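PDB 3IMK: putative molybdenum carrier protein from Syntrophus aciditrophicus SB, which is of unknown function but may carry molybdenum or bind a related small ligand, as a circularly permuted YpsA-like member of the SLOG clan. Local coordinates for residues Ala19-Leu24 / Arg48-Tyr53; Val38-Leu43 / Leu55-Thr60; Lys69-Ser74 / Val131-Gly136. All coordinates share one frame; numbering follows the deposited sequence.

Contact 1. Residues Ala19-Leu24 / Arg48-Tyr53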
ATOM      1  N   ALA A  19      -4.573   5.797  -1.685  1.00 11.87           N
ATOM      2  CA  ALA A  19      -3.944   4.510  -1.937  1.00 10.81           C
ATOM      3  C   ALA A  19      -4.192   3.488  -0.818  1.00  9.87           C
ATOM      4  O   ALA A  19      -4.514   2.324  -1.095  1.00 11.43           O
ATOM      5  CB  ALA A  19      -2.396   4.687  -2.136  1.00 12.03           C
ATOM      6  N   ASP A  20      -4.015   3.905   0.444  1.00 10.49           N
ATOM      7  CA  ASP A  20      -4.173   2.944   1.554  1.00 10.83           C
ATOM      8  C   ASP A  20      -5.583   2.304   1.511  1.00 10.81           C
ATOM      9  O   ASP A  20      -5.761   1.098   1.812  1.00  9.81           O
ATOM     10  CB  ASP A  20      -4.043   3.630   2.915  1.00 10.39           C
ATOM     11  CG  ASP A  20      -2.640   3.964   3.365  1.00 13.17           C
ATOM     12  OD1 ASP A  20      -1.655   3.699   2.669  1.00 12.44           O
ATOM     13  OD2 ASP A  20      -2.582   4.521   4.500  1.00 11.92           O
ATOM     14  N   ARG A  21      -6.599   3.137   1.319  1.00  9.96           N
ATOM     15  CA  ARG A  21      -7.995   2.699   1.397  1.00 10.37           C
ATOM     16  C   ARG A  21      -8.343   1.790   0.219  1.00  9.75           C
ATOM     17  O   ARG A  21      -8.993   0.725   0.386  1.00 11.08           O
ATOM     18  CB  ARG A  21      -8.926   3.904   1.500  1.00 11.45           C
ATOM     19  CG  ARG A  21     -10.325   3.537   2.049  1.00 10.88           C
ATOM     20  CD  ARG A  21     -10.297   3.185   3.568  1.00 11.23           C
ATOM     21  NE  ARG A  21      -9.822   4.264   4.439  1.00 11.51           N
ATOM     22  CZ  ARG A  21     -10.564   5.276   4.870  1.00 14.16           C
ATOM     23  NH1 ARG A  21     -11.840   5.364   4.537  1.00 11.51           N
ATOM     24  NH2 ARG A  21     -10.033   6.216   5.648  1.00 11.91           N
ATOM     25  N   ALA A  22      -7.826   2.132  -0.974  1.00 10.91           N
ATOM     26  CA  ALA A  22      -7.987   1.261  -2.112  1.00  9.72           C
ATOM     27  C   ALA A  22      -7.355  -0.101  -1.866  1.00  9.33           C
ATOM     28  O   ALA A  22      -7.905  -1.149  -2.277  1.00 11.85           O
ATOM     29  CB  ALA A  22      -7.407   1.894  -3.409  1.00 11.59           C
ATOM     30  N   ALA A  23      -6.179  -0.129  -1.261  1.00  9.29           N
ATOM     31  CA  ALA A  23      -5.599  -1.421  -0.972  1.00 10.00           C
ATOM     32  C   ALA A  23      -6.493  -2.328  -0.152  1.00 10.21           C
ATOM     33  O   ALA A  23      -6.638  -3.533  -0.439  1.00 10.73           O
ATOM     34  CB  ALA A  23      -4.224  -1.211  -0.261  1.00 11.69           C
ATOM     35  N   LEU A  24      -7.098  -1.760   0.899  1.00  9.31           N
ATOM     36  CA  LEU A  24      -7.966  -2.535   1.773  1.00 10.91           C
ATOM     37  C   LEU A  24      -9.260  -2.963   1.057  1.00 10.38           C
ATOM     38  O   LEU A  24      -9.697  -4.095   1.180  1.00 10.95           O
ATOM     39  CB  LEU A  24      -8.295  -1.740   3.050  1.00 11.54           C
ATOM     40  CG  LEU A  24      -7.085  -1.314   3.890  1.00 11.55           C
ATOM     41  CD1 LEU A  24      -7.546  -0.499   5.148  1.00 13.53           C
ATOM     42  CD2 LEU A  24      -6.209  -2.506   4.326  1.00 14.96           C
ATOM     43  N   ARG A  48     -12.563   9.086  11.325  1.00 14.64           N
ATOM     44  CA  ARG A  48     -12.232   7.791  11.914  1.00 14.70           C
ATOM     45  C   ARG A  48     -12.358   6.684  10.830  1.00 14.74           C
ATOM     46  O   ARG A  48     -13.382   6.580  10.166  1.00 15.10           O
ATOM     47  CB  ARG A  48     -13.198   7.531  13.080  1.00 15.10           C
ATOM     48  CG  ARG A  48     -12.886   6.314  13.920  1.00 15.84           C
ATOM     49  CD  ARG A  48     -13.887   6.157  15.050  1.00 20.66           C
ATOM     50  NE  ARG A  48     -13.714   4.901  15.771  1.00 22.05           N
ATOM     51  CZ  ARG A  48     -12.866   4.716  16.773  1.00 19.23           C
ATOM     52  NH1 ARG A  48     -12.098   5.711  17.199  1.00 22.00           N
ATOM     53  NH2 ARG A  48     -12.795   3.527  17.378  1.00 22.24           N
ATOM     54  N   VAL A  49     -11.331   5.874  10.646  1.00 12.68           N
ATOM     55  CA  VAL A  49     -11.420   4.800   9.645  1.00 11.81           C
ATOM     56  C   VAL A  49     -12.621   3.923  10.036  1.00 12.94           C
ATOM     57  O   VAL A  49     -12.702   3.463  11.176  1.00 13.59           O
ATOM     58  CB  VAL A  49     -10.126   3.925   9.581  1.00 12.93           C
ATOM     59  CG1 VAL A  49     -10.312   2.793   8.563  1.00 13.02           C
ATOM     60  CG2 VAL A  49      -8.855   4.759   9.249  1.00 13.94           C
ATOM     61  N   PRO A  50     -13.559   3.684   9.094  1.00 11.96           N
ATOM     62  CA  PRO A  50     -14.781   2.953   9.453  1.00 14.29           C
ATOM     63  C   PRO A  50     -14.510   1.624  10.162  1.00 15.51           C
ATOM     64  O   PRO A  50     -13.540   0.936   9.868  1.00 13.59           O
ATOM     65  CB  PRO A  50     -15.481   2.759   8.118  1.00 15.08           C
ATOM     66  CG  PRO A  50     -15.082   3.954   7.337  1.00 14.32           C
ATOM     67  CD  PRO A  50     -13.626   4.206   7.730  1.00 12.59           C
ATOM     68  N   GLU A  51     -15.374   1.274  11.100  1.00 17.81           N
ATOM     69  CA  GLU A  51     -15.160   0.110  11.934  1.00 16.72           C
ATOM     70  C   GLU A  51     -15.223  -1.225  11.172  1.00 14.84           C
ATOM     71  O   GLU A  51     -14.778  -2.240  11.680  1.00 19.12           O
ATOM     72  CB  GLU A  51     -16.155   0.122  13.085  1.00 20.82           C
ATOM     73  CG  GLU A  51     -15.934   1.322  14.013  1.00 26.76           C
ATOM     74  CD  GLU A  51     -14.762   1.186  15.015  1.00 33.79           C
ATOM     75  OE1 GLU A  51     -13.880   0.294  14.886  1.00 32.94           O
ATOM     76  OE2 GLU A  51     -14.744   2.004  15.968  1.00 37.84           O
ATOM     77  N   THR A  52     -15.777  -1.207   9.977  1.00 16.98           N
ATOM     78  CA  THR A  52     -15.842  -2.422   9.186  1.00 18.18           C
ATOM     79  C   THR A  52     -14.430  -2.932   8.832  1.00 18.00           C
ATOM     80  O   THR A  52     -14.232  -4.125   8.601  1.00 17.81           O
ATOM     81  CB  THR A  52     -16.657  -2.197   7.936  1.00 18.76           C
ATOM     82  OG1 THR A  52     -16.239  -0.969   7.324  1.00 28.16           O
ATOM     83  CG2 THR A  52     -18.146  -2.086   8.288  1.00 25.19           C
ATOM     84  N   TYR A  53     -13.447  -2.042   8.796  1.00 13.95           N
ATOM     85  CA  TYR A  53     -12.064  -2.451   8.529  1.00 12.33           C
ATOM     86  C   TYR A  53     -11.376  -2.935   9.818  1.00 12.65           C
ATOM     87  O   TYR A  53     -11.292  -2.188  10.805  1.00 12.30           O
ATOM     88  CB  TYR A  53     -11.251  -1.281   7.980  1.00 13.28           C
ATOM     89  CG  TYR A  53     -11.750  -0.706   6.667  1.00 11.99           C
ATOM     90  CD1 TYR A  53     -11.436  -1.299   5.453  1.00 11.57           C
ATOM     91  CD2 TYR A  53     -12.553   0.432   6.651  1.00 13.14           C
ATOM     92  CE1 TYR A  53     -11.907  -0.761   4.233  1.00 12.77           C
ATOM     93  CE2 TYR A  53     -12.994   0.958   5.460  1.00 12.75           C
ATOM     94  CZ  TYR A  53     -12.664   0.370   4.259  1.00 11.94           C
ATOM     95  OH  TYR A  53     -13.125   0.906   3.092  1.00 13.79           O
TER
HETATM   96  O   HOH W   1     -13.758   3.671   3.057  1.00 15.72           O
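Arg21 reaches over to loop 48-53 because its CG stands anti to the backbone N (chi1 -161°) and its chain then bends at chi2 and chi3. Tyr53 meets it from the loop. Its CB points at the helix, and a chi1 of -61° places the ring beside its own backbone N. The two side chains cross at about a right angle. The tyrosine hydroxyl end lies against the aliphatic part of the arginine, with Tyr53 OH 3.7 Å from Arg21 CD. The guanidinium and ring planes are 56° apart, so this is not a parallel stack.

Val49 CG1 sits 4.2 Å above one face of the Arg21 guanidinium, displaced toward its rim. Pro50 CD is 3.8 Å from Arg21 NH1. On the helix, one turn on, Leu24 CB packs 3.9 Å from Tyr53 CE1. No direct hydrogen bond joins the segments. A water does it instead: it accepts from Arg21 NH1 at 3.0 Å, at the edge of the guanidinium and in its plane, and donates to Tyr53 OH at 2.8 Å. Both polar ends are also held outside the contact. Arg21 NH2 bonds to Gly15 O, and Tyr53 OH bonds to Asp25 OD1. A type I turn from Pro50 to Tyr53 shapes the loop.

The contact thus lays the loop between strands 34-38 and 56-57 against the start of helix 19-29. Elsewhere on this helix, Ala19 and Ala22 pack on helix 145-157.

Contact 2. Residues Val38-Leu43 / Leu55-Thr60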
ATOM      1  N   VAL A  38      -2.832   1.703  12.195  1.00 10.49           N
ATOM      2  CA  VAL A  38      -3.412   3.027  12.070  1.00 10.86           C
ATOM      3  C   VAL A  38      -3.033   3.845  13.306  1.00 10.83           C
ATOM      4  O   VAL A  38      -2.668   3.276  14.341  1.00 10.87           O
ATOM      5  CB  VAL A  38      -4.978   2.934  11.889  1.00 10.20           C
ATOM      6  CG1 VAL A  38      -5.309   2.196  10.583  1.00 11.84           C
ATOM      7  CG2 VAL A  38      -5.678   2.303  13.075  1.00 11.63           C
ATOM      8  N   PRO A  39      -3.155   5.178  13.231  1.00 10.92           N
ATOM      9  CA  PRO A  39      -2.915   5.962  14.465  1.00 10.05           C
ATOM     10  C   PRO A  39      -3.861   5.588  15.584  1.00 11.43           C
ATOM     11  O   PRO A  39      -4.973   5.172  15.315  1.00 10.48           O
ATOM     12  CB  PRO A  39      -3.163   7.413  14.006  1.00  9.96           C
ATOM     13  CG  PRO A  39      -3.006   7.372  12.491  1.00 11.66           C
ATOM     14  CD  PRO A  39      -3.558   6.037  12.111  1.00 11.78           C
ATOM     15  N   LYS A  40      -3.459   5.823  16.839  1.00 11.24           N
ATOM     16  CA  LYS A  40      -4.418   5.790  17.927  1.00 12.89           C
ATOM     17  C   LYS A  40      -5.651   6.603  17.532  1.00 11.84           C
ATOM     18  O   LYS A  40      -5.529   7.676  16.965  1.00 12.31           O
ATOM     19  CB  LYS A  40      -3.793   6.333  19.203  1.00 13.40           C
ATOM     20  CG  LYS A  40      -4.654   6.144  20.418  1.00 18.77           C
ATOM     21  CD  LYS A  40      -4.017   6.801  21.641  1.00 19.18           C
ATOM     22  CE  LYS A  40      -4.066   8.347  21.631  1.00 20.31           C
ATOM     23  NZ  LYS A  40      -3.652   8.908  22.966  1.00 26.63           N
ATOM     24  N   GLY A  41      -6.836   6.066  17.797  1.00 12.20           N
ATOM     25  CA  GLY A  41      -8.092   6.725  17.430  1.00 11.81           C
ATOM     26  C   GLY A  41      -8.523   6.493  15.990  1.00 11.94           C
ATOM     27  O   GLY A  41      -9.555   6.976  15.558  1.00 13.20           O
ATOM     28  N   ARG A  42      -7.753   5.690  15.257  1.00 11.29           N
ATOM     29  CA  ARG A  42      -8.052   5.379  13.866  1.00 10.63           C
ATOM     30  C   ARG A  42      -8.113   6.648  12.991  1.00 11.02           C
ATOM     31  O   ARG A  42      -8.921   6.764  12.060  1.00 11.57           O
ATOM     32  CB  ARG A  42      -9.342   4.536  13.708  1.00 10.84           C
ATOM     33  CG  ARG A  42      -9.479   3.375  14.628  1.00 10.88           C
ATOM     34  CD  ARG A  42     -10.879   2.783  14.516  1.00 12.17           C
ATOM     35  NE  ARG A  42     -11.187   2.210  13.208  1.00 11.80           N
ATOM     36  CZ  ARG A  42     -10.915   0.949  12.873  1.00 13.73           C
ATOM     37  NH1 ARG A  42     -10.234   0.152  13.678  1.00 13.57           N
ATOM     38  NH2 ARG A  42     -11.292   0.487  11.699  1.00 13.47           N
ATOM     39  N   LEU A  43      -7.234   7.593  13.270  1.00 10.75           N
ATOM     40  CA  LEU A  43      -7.311   8.871  12.579  1.00 10.46           C
ATOM     41  C   LEU A  43      -6.958   8.770  11.102  1.00 11.12           C
ATOM     42  O   LEU A  43      -6.027   8.025  10.717  1.00 11.87           O
ATOM     43  CB  LEU A  43      -6.442   9.933  13.242  1.00 11.38           C
ATOM     44  CG  LEU A  43      -6.687  10.111  14.726  1.00 11.22           C
ATOM     45  CD1 LEU A  43      -5.724  11.222  15.298  1.00 11.05           C
ATOM     46  CD2 LEU A  43      -8.138  10.461  15.059  1.00 12.54           C
ATOM     47  N   LEU A  55      -8.444  -3.344  11.729  1.00 12.07           N
ATOM     48  CA  LEU A  55      -7.097  -2.733  11.771  1.00 10.38           C
ATOM     49  C   LEU A  55      -6.604  -2.610  13.181  1.00 11.78           C
ATOM     50  O   LEU A  55      -7.384  -2.785  14.122  1.00 15.91           O
ATOM     51  CB  LEU A  55      -7.091  -1.373  11.075  1.00 10.37           C
ATOM     52  CG  LEU A  55      -7.619  -1.428   9.625  1.00 12.07           C
ATOM     53  CD1 LEU A  55      -7.862  -0.064   9.113  1.00 13.06           C
ATOM     54  CD2 LEU A  55      -6.596  -2.081   8.685  1.00 14.04           C
ATOM     55  N   GLN A  56      -5.318  -2.297  13.349  1.00 10.84           N
ATOM     56  CA  GLN A  56      -4.724  -2.278  14.689  1.00 13.08           C
ATOM     57  C   GLN A  56      -4.219  -0.874  15.016  1.00 11.73           C
ATOM     58  O   GLN A  56      -3.493  -0.263  14.239  1.00 13.28           O
ATOM     59  CB  GLN A  56      -3.556  -3.273  14.689  1.00 18.30           C
ATOM     60  CG  GLN A  56      -3.960  -4.779  14.341  1.00 21.27           C
ATOM     61  CD  GLN A  56      -4.358  -5.124  12.837  1.00 33.94           C
ATOM     62  OE1 GLN A  56      -3.602  -4.878  11.900  1.00 28.40           O
ATOM     63  NE2 GLN A  56      -5.526  -5.774  12.657  1.00 31.43           N
ATOM     64  N   GLU A  57      -4.593  -0.341  16.191  1.00 13.28           N
ATOM     65  CA  GLU A  57      -4.173   0.981  16.597  1.00 12.67           C
ATOM     66  C   GLU A  57      -2.765   0.992  17.205  1.00 12.06           C
ATOM     67  O   GLU A  57      -2.436   0.122  18.034  1.00 12.50           O
ATOM     68  CB  GLU A  57      -5.173   1.602  17.589  1.00 12.66           C
ATOM     69  CG  GLU A  57      -6.484   1.994  16.985  1.00 15.82           C
ATOM     70  CD  GLU A  57      -7.446   2.579  18.020  1.00 14.83           C
ATOM     71  OE1 GLU A  57      -7.033   3.453  18.811  1.00 15.07           O
ATOM     72  OE2 GLU A  57      -8.629   2.179  18.017  1.00 19.85           O
HETATM   73  N   MSE A  58      -2.014   2.037  16.837  1.00 11.66           N
HETATM   74  CA  MSE A  58      -0.703   2.349  17.441  1.00 10.15           C
HETATM   75  C   MSE A  58      -0.910   3.041  18.798  1.00 11.02           C
HETATM   76  O   MSE A  58      -2.011   3.507  19.119  1.00 13.09           O
HETATM   77  CB  MSE A  58       0.103   3.257  16.540  1.00 10.75           C
HETATM   78  CG  MSE A  58       0.481   2.643  15.223  1.00 11.57           C
HETATM   79 SE   MSE A  58       1.966   1.303  15.540  0.75 11.48          SE
HETATM   80  CE  MSE A  58       3.438   2.548  15.896  1.00 13.62           C
ATOM     81  N   PRO A  59       0.147   3.120  19.601  1.00 12.74           N
ATOM     82  CA  PRO A  59       0.027   3.783  20.911  1.00 13.76           C
ATOM     83  C   PRO A  59      -0.218   5.282  20.897  1.00 12.06           C
ATOM     84  O   PRO A  59      -0.702   5.832  21.901  1.00 13.20           O
ATOM     85  CB  PRO A  59       1.380   3.501  21.576  1.00 15.61           C
ATOM     86  CG  PRO A  59       2.061   2.470  20.788  1.00 15.90           C
ATOM     87  CD  PRO A  59       1.467   2.467  19.412  1.00 13.21           C
ATOM     88  N   THR A  60       0.150   5.954  19.822  1.00 11.73           N
ATOM     89  CA  THR A  60      -0.060   7.394  19.707  1.00 11.96           C
ATOM     90  C   THR A  60      -0.729   7.725  18.394  1.00 10.64           C
ATOM     91  O   THR A  60      -0.811   6.889  17.498  1.00 10.21           O
ATOM     92  CB  THR A  60       1.258   8.265  19.853  1.00 12.37           C
ATOM     93  OG1 THR A  60       2.021   8.252  18.626  1.00 11.54           O
ATOM     94  CG2 THR A  60       2.118   7.732  20.981  1.00 13.67           C
TER
HETATM   95  O   HOH W   2      -0.813   8.490  23.117  1.00 39.31           O
HETATM   96  O   HOH W   3     -10.524  -2.751  13.778  1.00 15.16           O
HETATM   97  O   HOH W   4      -9.663   0.247  16.545  1.00 18.28           O
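Val38, Glu57 and Lys40 bury the most surface here. Val38 is the last residue of strand 34-38 and forms a parallel bridge with Glu57. Its N bonds to Gln56 O at 2.9 Å, and its O accepts from Met58 N. These two bonds join strand 56-57, an outermost strand of the sheet, to strand 34-38. Val38 CG1 lies 3.7 Å from Leu55 CD1, with the two side chains crossing at about a right angle. Its other methyl, CG2, passes beside the backbone of Gln56.

Glu57 has its side chain on the same face of the sheet as Val38. Its chain runs extended beyond CG (chi2 179°), which carries the carboxylate up to the turn that follows Val38. There OE1 accepts from Gly41 N at 2.8 Å, with an N-H...O angle of 169°. The donor sits well above the carboxylate plane. OE2 takes a bond from a water that also accepts from Arg42 NH1. Arg42 itself lies across the glutamate with the two flat groups 74° apart, and its CG is 3.7 Å from OE2. Its stronger partners are Val49 O, Pro50 O and Tyr53 O.

Lys40 continues the pairing past the strand. Its N bonds to Thr60 O at 2.9 Å, approaching from above the carbonyl plane. Its CB lies 3.3 Å from Met58 O, and a water links NZ to Pro59 O.

The chemistry is therefore mostly backbone pairing, finished by one carboxylate that accepts from a turn N-H. The charged ends of Arg42 and Glu57 do not meet, though Arg42 CG packs on OE2. Their NH1 and OE2 are 5.1 Å apart, so a weak long-range attraction is likely, and the shared water bridges the two atoms.

Contact 3. Residues Lys69-Ser74 / Val131-Gly136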
ATOM      1  N   LYS A  69       5.673   1.590  11.014  1.00 10.66           N
ATOM      2  CA  LYS A  69       5.259   0.248  11.510  1.00 10.09           C
ATOM      3  C   LYS A  69       4.782  -0.640  10.341  1.00 10.56           C
ATOM      4  O   LYS A  69       5.124  -1.834  10.302  1.00 11.05           O
ATOM      5  CB  LYS A  69       4.168   0.375  12.616  1.00 11.81           C
ATOM      6  CG  LYS A  69       3.880  -0.948  13.364  1.00 14.65           C
ATOM      7  CD  LYS A  69       4.949  -1.206  14.407  1.00 16.62           C
ATOM      8  CE  LYS A  69       4.662  -2.484  15.186  1.00 19.78           C
ATOM      9  NZ  LYS A  69       5.698  -2.736  16.274  1.00 18.85           N
ATOM     10  N   ASN A  70       4.023  -0.069   9.401  1.00  9.52           N
ATOM     11  CA  ASN A  70       3.576  -0.897   8.250  1.00 10.92           C
ATOM     12  C   ASN A  70       4.738  -1.337   7.361  1.00 10.58           C
ATOM     13  O   ASN A  70       4.742  -2.446   6.850  1.00 11.02           O
ATOM     14  CB  ASN A  70       2.476  -0.205   7.479  1.00 11.14           C
ATOM     15  CG  ASN A  70       1.197  -0.116   8.273  1.00  9.84           C
ATOM     16  OD1 ASN A  70       0.827  -1.067   8.969  1.00 10.35           O
ATOM     17  ND2 ASN A  70       0.534   1.047   8.211  1.00 11.90           N
ATOM     18  N   VAL A  71       5.756  -0.500   7.223  1.00  9.75           N
ATOM     19  CA  VAL A  71       6.984  -0.886   6.493  1.00 11.35           C
ATOM     20  C   VAL A  71       7.698  -2.032   7.199  1.00 11.02           C
ATOM     21  O   VAL A  71       8.195  -2.961   6.542  1.00 11.35           O
ATOM     22  CB  VAL A  71       7.934   0.350   6.278  1.00 11.31           C
ATOM     23  CG1 VAL A  71       9.341  -0.059   5.764  1.00 13.81           C
ATOM     24  CG2 VAL A  71       7.314   1.380   5.317  1.00 11.47           C
ATOM     25  N   LEU A  72       7.757  -1.958   8.517  1.00 10.51           N
ATOM     26  CA  LEU A  72       8.496  -2.948   9.301  1.00 12.06           C
ATOM     27  C   LEU A  72       7.736  -4.266   9.403  1.00 13.26           C
ATOM     28  O   LEU A  72       8.372  -5.329   9.494  1.00 15.58           O
ATOM     29  CB  LEU A  72       8.799  -2.423  10.696  1.00 11.99           C
ATOM     30  CG  LEU A  72       9.909  -1.399  10.764  1.00 14.42           C
ATOM     31  CD1 LEU A  72       9.925  -0.661  12.128  1.00 15.98           C
ATOM     32  CD2 LEU A  72      11.263  -2.063  10.515  1.00 16.62           C
ATOM     33  N   ASP A  73       6.397  -4.220   9.426  1.00 11.19           N
ATOM     34  CA  ASP A  73       5.608  -5.403   9.692  1.00 12.22           C
ATOM     35  C   ASP A  73       5.028  -6.021   8.390  1.00 13.95           C
ATOM     36  O   ASP A  73       3.876  -6.506   8.392  1.00 14.99           O
ATOM     37  CB  ASP A  73       4.480  -5.001  10.648  1.00 12.95           C
ATOM     38  CG  ASP A  73       3.922  -6.144  11.478  1.00 16.67           C
ATOM     39  OD1 ASP A  73       4.511  -7.250  11.497  1.00 17.20           O
ATOM     40  OD2 ASP A  73       2.856  -5.935  12.131  1.00 17.88           O
ATOM     41  N   SER A  74       5.816  -5.985   7.313  1.00 10.48           N
ATOM     42  CA  SER A  74       5.461  -6.607   6.033  1.00 11.79           C
ATOM     43  C   SER A  74       6.699  -7.090   5.354  1.00 11.10           C
ATOM     44  O   SER A  74       7.825  -6.793   5.794  1.00 12.71           O
ATOM     45  CB  SER A  74       4.726  -5.603   5.142  1.00 11.91           C
ATOM     46  OG  SER A  74       5.456  -4.396   4.956  1.00 12.08           O
ATOM     47  N   VAL A 131       3.310 -10.808   2.426  1.00 10.65           N
ATOM     48  CA  VAL A 131       2.620  -9.768   3.167  1.00 10.31           C
ATOM     49  C   VAL A 131       3.066  -8.448   2.552  1.00 10.93           C
ATOM     50  O   VAL A 131       4.270  -8.067   2.664  1.00 10.87           O
ATOM     51  CB  VAL A 131       2.936  -9.806   4.657  1.00 12.51           C
ATOM     52  CG1 VAL A 131       2.204  -8.662   5.378  1.00 12.73           C
ATOM     53  CG2 VAL A 131       2.548 -11.197   5.292  1.00 13.22           C
ATOM     54  N   LEU A 132       2.147  -7.834   1.808  1.00 10.29           N
ATOM     55  CA  LEU A 132       2.431  -6.659   1.025  1.00  9.48           C
ATOM     56  C   LEU A 132       1.828  -5.411   1.611  1.00 10.55           C
ATOM     57  O   LEU A 132       0.601  -5.326   1.727  1.00 10.98           O
ATOM     58  CB  LEU A 132       1.893  -6.864  -0.386  1.00  9.91           C
ATOM     59  CG  LEU A 132       2.037  -5.697  -1.370  1.00 10.72           C
ATOM     60  CD1 LEU A 132       3.502  -5.354  -1.625  1.00 12.15           C
ATOM     61  CD2 LEU A 132       1.340  -6.055  -2.715  1.00 13.38           C
ATOM     62  N   ASN A 133       2.669  -4.443   1.999  1.00 10.01           N
ATOM     63  CA  ASN A 133       2.230  -3.105   2.432  1.00 10.28           C
ATOM     64  C   ASN A 133       2.055  -2.237   1.198  1.00 10.41           C
ATOM     65  O   ASN A 133       2.916  -2.237   0.330  1.00 11.17           O
ATOM     66  CB  ASN A 133       3.287  -2.514   3.332  1.00 11.07           C
ATOM     67  CG  ASN A 133       2.967  -1.099   3.827  1.00  9.85           C
ATOM     68  OD1 ASN A 133       1.814  -0.812   4.166  1.00 11.06           O
ATOM     69  ND2 ASN A 133       3.983  -0.254   3.951  1.00 11.90           N
ATOM     70  N   ILE A 134       0.909  -1.563   1.103  1.00  9.64           N
ATOM     71  CA  ILE A 134       0.609  -0.702  -0.038  1.00  8.71           C
ATOM     72  C   ILE A 134       0.393   0.685   0.535  1.00 10.39           C
ATOM     73  O   ILE A 134      -0.396   0.905   1.464  1.00 10.92           O
ATOM     74  CB  ILE A 134      -0.605  -1.185  -0.837  1.00 10.08           C
ATOM     75  CG1 ILE A 134      -0.337  -2.614  -1.297  1.00 11.95           C
ATOM     76  CG2 ILE A 134      -0.870  -0.205  -2.020  1.00 11.77           C
ATOM     77  CD1 ILE A 134      -1.502  -3.269  -2.093  1.00 12.03           C
ATOM     78  N   ALA A 135       1.080   1.664  -0.049  1.00 10.97           N
ATOM     79  CA  ALA A 135       1.100   3.047   0.404  1.00 11.04           C
ATOM     80  C   ALA A 135       0.969   4.003  -0.754  1.00 10.69           C
ATOM     81  O   ALA A 135       1.226   3.690  -1.904  1.00 11.40           O
ATOM     82  CB  ALA A 135       2.441   3.306   1.163  1.00 12.50           C
ATOM     83  N   GLY A 136       0.640   5.246  -0.426  1.00 10.82           N
ATOM     84  CA  GLY A 136       0.582   6.309  -1.413  1.00 10.26           C
ATOM     85  C   GLY A 136      -0.200   7.502  -0.880  1.00  9.68           C
ATOM     86  O   GLY A 136      -0.625   7.526   0.294  1.00 11.77           O
TER
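Asn70, in the last turn of helix 63-72, and Ser74, just beyond it, pack on Asn133 of strand 131-135. This is helix-on-sheet packing in a Rossmann-like alpha/beta fold. The helix lies within the crossover from strand 56-57 to strand 76-81, and strand 131-135 is next to the latter in the sheet.

The tight part centres on Asn133, whose CB points at the helix. With CG anti to the backbone N (chi1 179°), its amide enters the angle between the helix backbone and the Asn70 side chain. Asn133 OD1 comes within 3.4 Å of Asn70 CB, and ND2 lies 3.7 Å from Asn70 O. None of these is a hydrogen bond. Each amide bonds to a third residue instead: Asn133 ND2 to Thr77 OG1, and Asn70 OD1 to Trp37 N. Val71 CG2 closes on the amide at 4.0 Å from ND2.

The looser part runs toward Val131 and Asp73. Val131 CG1 lies 3.9 Å from Ser74 CA. Asp73 is exposed, and its carboxylate turns to Trp37 NE1, in the pocket that holds a polyether, probably from the crystallisation liquor.

Ser74 joins the two parts. Just past the helix, its OG donates to Asn70 O at 2.8 Å, in the carbonyl plane, while sitting 3.3 Å from Asn133 CB.

All three contacts belong to one parallel six-stranded sheet and its surrounding helices and loops. Contacts 1 and 2 interlock along the chain, since their segments alternate. Their centres lie about 12 Å apart. Arg42 of contact 2 bonds to the backbone of contact 1, which ties loop 48-53 to the turn after strand 34-38, at the sheet edge. Contact 3 follows later in the chain and lies nearer the centre of the protein, about 14 Å from contact 1 and 15 Å from contact 2, centre to centre. It meets contact 1 where Ala23 packs on Ile134. It meets contact 2 where Met58 packs on Lys69, both residues lining the polyether pocket.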